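Local coordinates for protein intron-associated endonuclease 1 (Enterobacteria phage T4, PDB 1MK0) that probably cleaves DNA as an intron-encoded homing endonuclease, using a catalytic domain of the GIY-YIG family, at residues D23-K26 against R27-R30; N76-I79 against K80-S84. The protein carries 1 engineered substitution. All coordinates share one frame; numbering follows the deposited sequence.

In the fold
Strands 4-10 and 16-21 come first and run antiparallel, and the chain then turns at Asp23 into helix 24-37, whose opening turns make contact 1. After helix 43-52 and strand 56-63, helix 68-81 follows, and contact 2 is its last turn and exit. Both contacts are local, so neither closes a long loop; they come in series, without nesting or crossing, their centres about 20 Å apart on opposite sides of the chain's centre. The three-stranded sheet links them: contact 1 packs Phe24 and Trp28 on Tyr6 and Ile60, whereas contact 2 sets Trp78 and Leu82 against Val18 and Leu61, with Ile5 and Gln7 on the strand between.

Contact 1 of 2, residues D23-K26 against R27-R30; sequences DFEK and RWKR
At the N terminus of helix 24-37, Asp23 O receives Arg27 N at 3.0 Å, the first in a ladder of i to i+4 bonds that continues from Trp28 N to Phe24 O, from Lys29 N to Glu25 O and from Arg30 N to Lys26 O. Asp23 is the N-cap: its OD2 accepts Lys26 N at 3.0 Å on the anti side, with the donor 32° out of the carboxylate plane, while OD1 takes the backbone N of Lys2 and ties the cap to the N-terminal segment.

One turn on, Trp28 lays its indole against Phe24. With CG beside its own backbone N (chi1 -63°), the indole turns one face to the preceding turn: Phe24 O lies 3.2 Å from Trp28 CG, and Phe24 CB makes a CH-pi contact with the same face, 3.9 Å from the centroid of the six-membered ring. The two aromatic rings are 30° from parallel and offset, with little overlap. Both side chains rest on the antiparallel sheet of this GIY-YIG domain, where Tyr6 meets Trp28 edge-to-face and Ile60 touches both side chains. Glu25 reaches the indole rim instead, its chain bent at chi2 to bring OE2 within 3.9 Å of Trp28 CE3, carboxylate and ring nearly perpendicular.

On another side of the helix the guanidinium groups of Arg27 and Arg30 gather, Arg27 NH1 sitting 3.5 Å above the centre of the Arg30 group, and Arg27 NH2 hydrogen-bonds a citrate probably taken up from the crystallisation liquor.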
ATOM      1  N   ASP A  23       9.503   7.069   3.522  1.00 12.27           N
ATOM      2  CA  ASP A  23      10.341   6.915   2.334  1.00 12.41           C
ATOM      3  C   ASP A  23       9.744   5.802   1.479  1.00 13.14           C
ATOM      4  O   ASP A  23       9.688   4.646   1.897  1.00 12.52           O
ATOM      5  CB  ASP A  23      11.785   6.549   2.660  1.00 15.35           C
ATOM      6  CG  ASP A  23      12.627   6.405   1.401  1.00 16.20           C
ATOM      7  OD1 ASP A  23      12.846   7.428   0.714  1.00 17.48           O
ATOM      8  OD2 ASP A  23      13.045   5.277   1.076  1.00 16.12           O
ATOM      9  N   PHE A  24       9.310   6.152   0.274  1.00 12.89           N
ATOM     10  CA  PHE A  24       8.692   5.189  -0.629  1.00 12.74           C
ATOM     11  C   PHE A  24       9.506   3.930  -0.917  1.00 14.00           C
ATOM     12  O   PHE A  24       9.049   2.818  -0.659  1.00 12.98           O
ATOM     13  CB  PHE A  24       8.345   5.862  -1.958  1.00 11.94           C
ATOM     14  CG  PHE A  24       7.272   6.905  -1.850  1.00 11.26           C
ATOM     15  CD1 PHE A  24       5.993   6.562  -1.419  1.00 11.28           C
ATOM     16  CD2 PHE A  24       7.531   8.225  -2.199  1.00 10.18           C
ATOM     17  CE1 PHE A  24       4.983   7.524  -1.338  1.00 10.35           C
ATOM     18  CE2 PHE A  24       6.534   9.194  -2.123  1.00  8.10           C
ATOM     19  CZ  PHE A  24       5.257   8.846  -1.692  1.00  9.29           C
ATOM     20  N   GLU A  25      10.708   4.108  -1.454  1.00 15.93           N
ATOM     21  CA  GLU A  25      11.558   2.977  -1.815  1.00 16.77           C
ATOM     22  C   GLU A  25      11.753   1.966  -0.691  1.00 14.97           C
ATOM     23  O   GLU A  25      11.630   0.759  -0.905  1.00 14.77           O
ATOM     24  CB  GLU A  25      12.921   3.482  -2.291  1.00 20.84           C
ATOM     25  CG  GLU A  25      13.545   2.632  -3.386  1.00 28.22           C
ATOM     26  CD  GLU A  25      12.721   2.639  -4.666  1.00 30.06           C
ATOM     27  OE1 GLU A  25      12.509   3.731  -5.234  1.00 33.32           O
ATOM     28  OE2 GLU A  25      12.285   1.554  -5.105  1.00 32.74           O
ATOM     29  N   LYS A  26      12.054   2.455   0.505  1.00 13.79           N
ATOM     30  CA  LYS A  26      12.271   1.567   1.637  1.00 12.78           C
ATOM     31  C   LYS A  26      10.986   0.913   2.114  1.00 11.39           C
ATOM     32  O   LYS A  26      10.991  -0.253   2.510  1.00 12.10           O
ATOM     33  CB  LYS A  26      12.951   2.328   2.773  1.00 14.82           C
ATOM     34  CG  LYS A  26      14.383   2.689   2.425  1.00 17.97           C
ATOM     35  CD  LYS A  26      15.063   3.493   3.504  1.00 19.70           C
ATOM     36  CE  LYS A  26      16.506   3.759   3.106  1.00 23.32           C
ATOM     37  NZ  LYS A  26      17.213   4.615   4.084  1.00 24.45           N
ATOM     38  N   ARG A  27       9.878   1.646   2.067  1.00 11.03           N
ATOM     39  CA  ARG A  27       8.613   1.070   2.504  1.00  9.92           C
ATOM     40  C   ARG A  27       8.223  -0.079   1.583  1.00  9.97           C
ATOM     41  O   ARG A  27       7.754  -1.122   2.043  1.00 10.88           O
ATOM     42  CB  ARG A  27       7.494   2.117   2.499  1.00  8.99           C
ATOM     43  CG  ARG A  27       6.175   1.582   3.056  1.00  9.28           C
ATOM     44  CD  ARG A  27       6.300   1.310   4.546  1.00  9.81           C
ATOM     45  NE  ARG A  27       5.167   0.579   5.116  1.00 11.70           N
ATOM     46  CZ  ARG A  27       5.045  -0.745   5.116  1.00 10.73           C
ATOM     47  NH1 ARG A  27       5.981  -1.509   4.564  1.00 11.48           N
ATOM     48  NH2 ARG A  27       4.004  -1.309   5.713  1.00 12.98           N
ATOM     49  N   TRP A  28       8.417   0.117   0.281  1.00 11.29           N
ATOM     50  CA  TRP A  28       8.076  -0.905  -0.696  1.00 11.74           C
ATOM     51  C   TRP A  28       8.945  -2.141  -0.511  1.00 11.64           C
ATOM     52  O   TRP A  28       8.467  -3.266  -0.638  1.00 10.50           O
ATOM     53  CB  TRP A  28       8.226  -0.361  -2.121  1.00 12.03           C
ATOM     54  CG  TRP A  28       7.298   0.781  -2.431  1.00 11.80           C
ATOM     55  CD1 TRP A  28       6.105   1.056  -1.824  1.00 12.85           C
ATOM     56  CD2 TRP A  28       7.472   1.780  -3.443  1.00 12.03           C
ATOM     57  NE1 TRP A  28       5.526   2.167  -2.394  1.00 12.77           N
ATOM     58  CE2 TRP A  28       6.343   2.632  -3.390  1.00 13.05           C
ATOM     59  CE3 TRP A  28       8.470   2.040  -4.391  1.00 13.33           C
ATOM     60  CZ2 TRP A  28       6.187   3.725  -4.249  1.00 13.93           C
ATOM     61  CZ3 TRP A  28       8.314   3.128  -5.247  1.00 14.84           C
ATOM     62  CH2 TRP A  28       7.180   3.956  -5.168  1.00 15.37           C
ATOM     63  N   LYS A  29      10.224  -1.930  -0.217  1.00 11.57           N
ATOM     64  CA  LYS A  29      11.133  -3.043  -0.003  1.00 12.73           C
ATOM     65  C   LYS A  29      10.658  -3.830   1.203  1.00 11.55           C
ATOM     66  O   LYS A  29      10.680  -5.062   1.203  1.00 12.58           O
ATOM     67  CB  LYS A  29      12.560  -2.544   0.240  1.00 14.55           C
ATOM     68  CG  LYS A  29      13.243  -1.989  -0.997  1.00 21.74           C
ATOM     69  CD  LYS A  29      14.710  -1.701  -0.727  1.00 25.12           C
ATOM     70  CE  LYS A  29      15.430  -1.247  -1.987  1.00 27.71           C
ATOM     71  NZ  LYS A  29      16.894  -1.075  -1.756  1.00 30.40           N
ATOM     72  N   ARG A  30      10.213  -3.114   2.232  1.00 11.44           N
ATOM     73  CA  ARG A  30       9.738  -3.764   3.449  1.00 10.49           C
ATOM     74  C   ARG A  30       8.490  -4.601   3.197  1.00 11.06           C
ATOM     75  O   ARG A  30       8.331  -5.674   3.774  1.00 10.81           O
ATOM     76  CB  ARG A  30       9.457  -2.729   4.541  1.00 10.71           C
ATOM     77  CG  ARG A  30       8.886  -3.334   5.818  1.00 12.87           C
ATOM     78  CD  ARG A  30       9.287  -2.526   7.039  1.00 13.35           C
ATOM     79  NE  ARG A  30       8.755  -1.169   7.022  1.00 14.53           N
ATOM     80  CZ  ARG A  30       7.604  -0.804   7.577  1.00 17.00           C
ATOM     81  NH1 ARG A  30       6.848  -1.701   8.199  1.00 17.10           N
ATOM     82  NH2 ARG A  30       7.214   0.463   7.524  1.00 18.16           N
TER

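Contact 2 of 2, residues N76-I79 against K80-S84; sequences NFWI and KELNS
Asn76 O takes Lys80 N at 3.1 Å in the closing turn of helix 68-81, while its side-chain OD1 accepts the backbone N of Ala94. Phe77 O is gripped twice, by Glu81 N at 2.8 Å and by a water that donates to it at 2.7 Å and only weakly to Glu81 OE2. The Phe77 ring and the Glu81 carboxylate run alongside each other, their planes 14° apart, with Phe77 CZ 3.9 Å from Glu81 OE2. Trp78 O accepts Leu82 N; the Trp78 indole meets Leu82 CG at its edge, CE3 to CG 4.0 Å, and Glu81 CG comes near Trp78 CZ3, while Trp78 NE1 bonds Glu62 OE2. Beyond Ile79 the helix ends in a Schellman motif: Asn83 has positive phi, Ile79 O receives Ser84 N at 2.9 Å, and Asn83 N makes a weak bond back to Lys80 O. Ser84 OG, set between its backbone N and carbonyl carbon (chi1 69°), comes within 3.3 Å of Ile79 CG2 and also hydrogen-bonds Asn90 OD1. Ile79 O and, more weakly, Lys80 O thus find donors in the turn itself, and the buried serine hydroxyl packs on Ile79 with its polar partner in Asn90.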
ATOM      1  N   ASN A  76      -6.742   8.042   3.412  1.00  9.20           N
ATOM      2  CA  ASN A  76      -8.138   7.616   3.368  1.00 10.09           C
ATOM      3  C   ASN A  76      -8.832   8.108   2.113  1.00 10.07           C
ATOM      4  O   ASN A  76      -9.721   7.439   1.589  1.00 10.08           O
ATOM      5  CB  ASN A  76      -8.897   8.082   4.608  1.00  9.50           C
ATOM      6  CG  ASN A  76      -8.641   7.192   5.803  1.00 11.52           C
ATOM      7  OD1 ASN A  76      -8.484   5.979   5.660  1.00 12.99           O
ATOM      8  ND2 ASN A  76      -8.617   7.781   6.990  1.00 12.41           N
ATOM      9  N   PHE A  77      -8.432   9.277   1.625  1.00  9.27           N
ATOM     10  CA  PHE A  77      -9.022   9.796   0.401  1.00 10.77           C
ATOM     11  C   PHE A  77      -8.765   8.805  -0.728  1.00 11.53           C
ATOM     12  O   PHE A  77      -9.681   8.423  -1.451  1.00 12.20           O
ATOM     13  CB  PHE A  77      -8.402  11.138   0.009  1.00 12.36           C
ATOM     14  CG  PHE A  77      -8.788  11.589  -1.371  1.00 12.48           C
ATOM     15  CD1 PHE A  77     -10.050  12.119  -1.615  1.00 14.63           C
ATOM     16  CD2 PHE A  77      -7.916  11.415  -2.441  1.00 12.95           C
ATOM     17  CE1 PHE A  77     -10.439  12.466  -2.905  1.00 14.47           C
ATOM     18  CE2 PHE A  77      -8.292  11.757  -3.732  1.00 13.53           C
ATOM     19  CZ  PHE A  77      -9.560  12.284  -3.966  1.00 15.04           C
ATOM     20  N   TRP A  78      -7.507   8.397  -0.878  1.00 10.93           N
ATOM     21  CA  TRP A  78      -7.144   7.464  -1.938  1.00  9.91           C
ATOM     22  C   TRP A  78      -7.713   6.065  -1.764  1.00 10.77           C
ATOM     23  O   TRP A  78      -8.032   5.407  -2.753  1.00  9.22           O
ATOM     24  CB  TRP A  78      -5.623   7.416  -2.098  1.00  9.09           C
ATOM     25  CG  TRP A  78      -5.113   8.652  -2.776  1.00 10.60           C
ATOM     26  CD1 TRP A  78      -4.327   9.631  -2.235  1.00 10.08           C
ATOM     27  CD2 TRP A  78      -5.417   9.072  -4.109  1.00 11.14           C
ATOM     28  NE1 TRP A  78      -4.126  10.637  -3.152  1.00 10.45           N
ATOM     29  CE2 TRP A  78      -4.786  10.318  -4.311  1.00 11.91           C
ATOM     30  CE3 TRP A  78      -6.166   8.513  -5.154  1.00 12.60           C
ATOM     31  CZ2 TRP A  78      -4.883  11.019  -5.517  1.00 11.17           C
ATOM     32  CZ3 TRP A  78      -6.263   9.210  -6.352  1.00 13.71           C
ATOM     33  CH2 TRP A  78      -5.624  10.451  -6.523  1.00 12.89           C
ATOM     34  N   ILE A  79      -7.842   5.607  -0.523  1.00  9.72           N
ATOM     35  CA  ILE A  79      -8.410   4.284  -0.274  1.00  9.65           C
ATOM     36  C   ILE A  79      -9.847   4.266  -0.785  1.00 11.98           C
ATOM     37  O   ILE A  79     -10.284   3.304  -1.412  1.00 11.91           O
ATOM     38  CB  ILE A  79      -8.407   3.941   1.232  1.00  7.92           C
ATOM     39  CG1 ILE A  79      -6.983   3.630   1.691  1.00  8.34           C
ATOM     40  CG2 ILE A  79      -9.320   2.748   1.506  1.00  9.20           C
ATOM     41  CD1 ILE A  79      -6.857   3.444   3.190  1.00  9.08           C
ATOM     42  N   LYS A  80     -10.576   5.345  -0.525  1.00 12.32           N
ATOM     43  CA  LYS A  80     -11.960   5.442  -0.964  1.00 13.38           C
ATOM     44  C   LYS A  80     -12.031   5.713  -2.465  1.00 13.72           C
ATOM     45  O   LYS A  80     -12.830   5.108  -3.180  1.00 13.16           O
ATOM     46  CB  LYS A  80     -12.669   6.558  -0.195  1.00 16.12           C
ATOM     47  CG  LYS A  80     -14.161   6.656  -0.472  1.00 19.80           C
ATOM     48  CD  LYS A  80     -14.819   7.657   0.461  1.00 22.59           C
ATOM     49  CE  LYS A  80     -16.324   7.694   0.259  1.00 24.08           C
ATOM     50  NZ  LYS A  80     -16.977   8.615   1.230  1.00 26.77           N
ATOM     51  N   GLU A  81     -11.186   6.620  -2.941  1.00 13.10           N
ATOM     52  CA  GLU A  81     -11.164   6.981  -4.353  1.00 14.40           C
ATOM     53  C   GLU A  81     -10.896   5.771  -5.240  1.00 13.62           C
ATOM     54  O   GLU A  81     -11.526   5.603  -6.289  1.00 14.94           O
ATOM     55  CB  GLU A  81     -10.091   8.045  -4.598  1.00 15.50           C
ATOM     56  CG  GLU A  81     -10.063   8.601  -6.013  1.00 16.73           C
ATOM     57  CD  GLU A  81     -11.261   9.481  -6.330  1.00 18.63           C
ATOM     58  OE1 GLU A  81     -11.369   9.931  -7.490  1.00 20.16           O
ATOM     59  OE2 GLU A  81     -12.091   9.727  -5.428  1.00 20.01           O
ATOM     60  N   LEU A  82      -9.964   4.924  -4.809  1.00 13.66           N
ATOM     61  CA  LEU A  82      -9.597   3.739  -5.568  1.00 12.53           C
ATOM     62  C   LEU A  82     -10.336   2.487  -5.106  1.00 11.97           C
ATOM     63  O   LEU A  82     -10.064   1.387  -5.589  1.00 13.98           O
ATOM     64  CB  LEU A  82      -8.081   3.521  -5.489  1.00 10.58           C
ATOM     65  CG  LEU A  82      -7.234   4.724  -5.922  1.00 10.42           C
ATOM     66  CD1 LEU A  82      -5.758   4.356  -5.868  1.00 11.62           C
ATOM     67  CD2 LEU A  82      -7.621   5.152  -7.331  1.00 12.88           C
ATOM     68  N   ASN A  83     -11.269   2.665  -4.174  1.00 12.20           N
ATOM     69  CA  ASN A  83     -12.078   1.558  -3.656  1.00 12.90           C
ATOM     70  C   ASN A  83     -11.177   0.374  -3.306  1.00 12.75           C
ATOM     71  O   ASN A  83     -11.491  -0.775  -3.620  1.00 10.55           O
ATOM     72  CB  ASN A  83     -13.101   1.157  -4.727  1.00 15.87           C
ATOM     73  CG  ASN A  83     -14.163   0.219  -4.201  1.00 20.06           C
ATOM     74  OD1 ASN A  83     -14.727   0.441  -3.131  1.00 20.26           O
ATOM     75  ND2 ASN A  83     -14.458  -0.829  -4.965  1.00 23.81           N
ATOM     76  N   SER A  84     -10.070   0.665  -2.626  1.00 10.94           N
ATOM     77  CA  SER A  84      -9.088  -0.359  -2.282  1.00 10.69           C
ATOM     78  C   SER A  84      -9.409  -1.298  -1.122  1.00 10.22           C
ATOM     79  O   SER A  84      -8.591  -2.147  -0.773  1.00 11.78           O
ATOM     80  CB  SER A  84      -7.718   0.294  -2.056  1.00 10.20           C
ATOM     81  OG  SER A  84      -7.702   1.081  -0.877  1.00  9.68           O
TER
HETATM   82  O   HOH W   1     -12.117   9.588  -1.942  1.00 22.48           O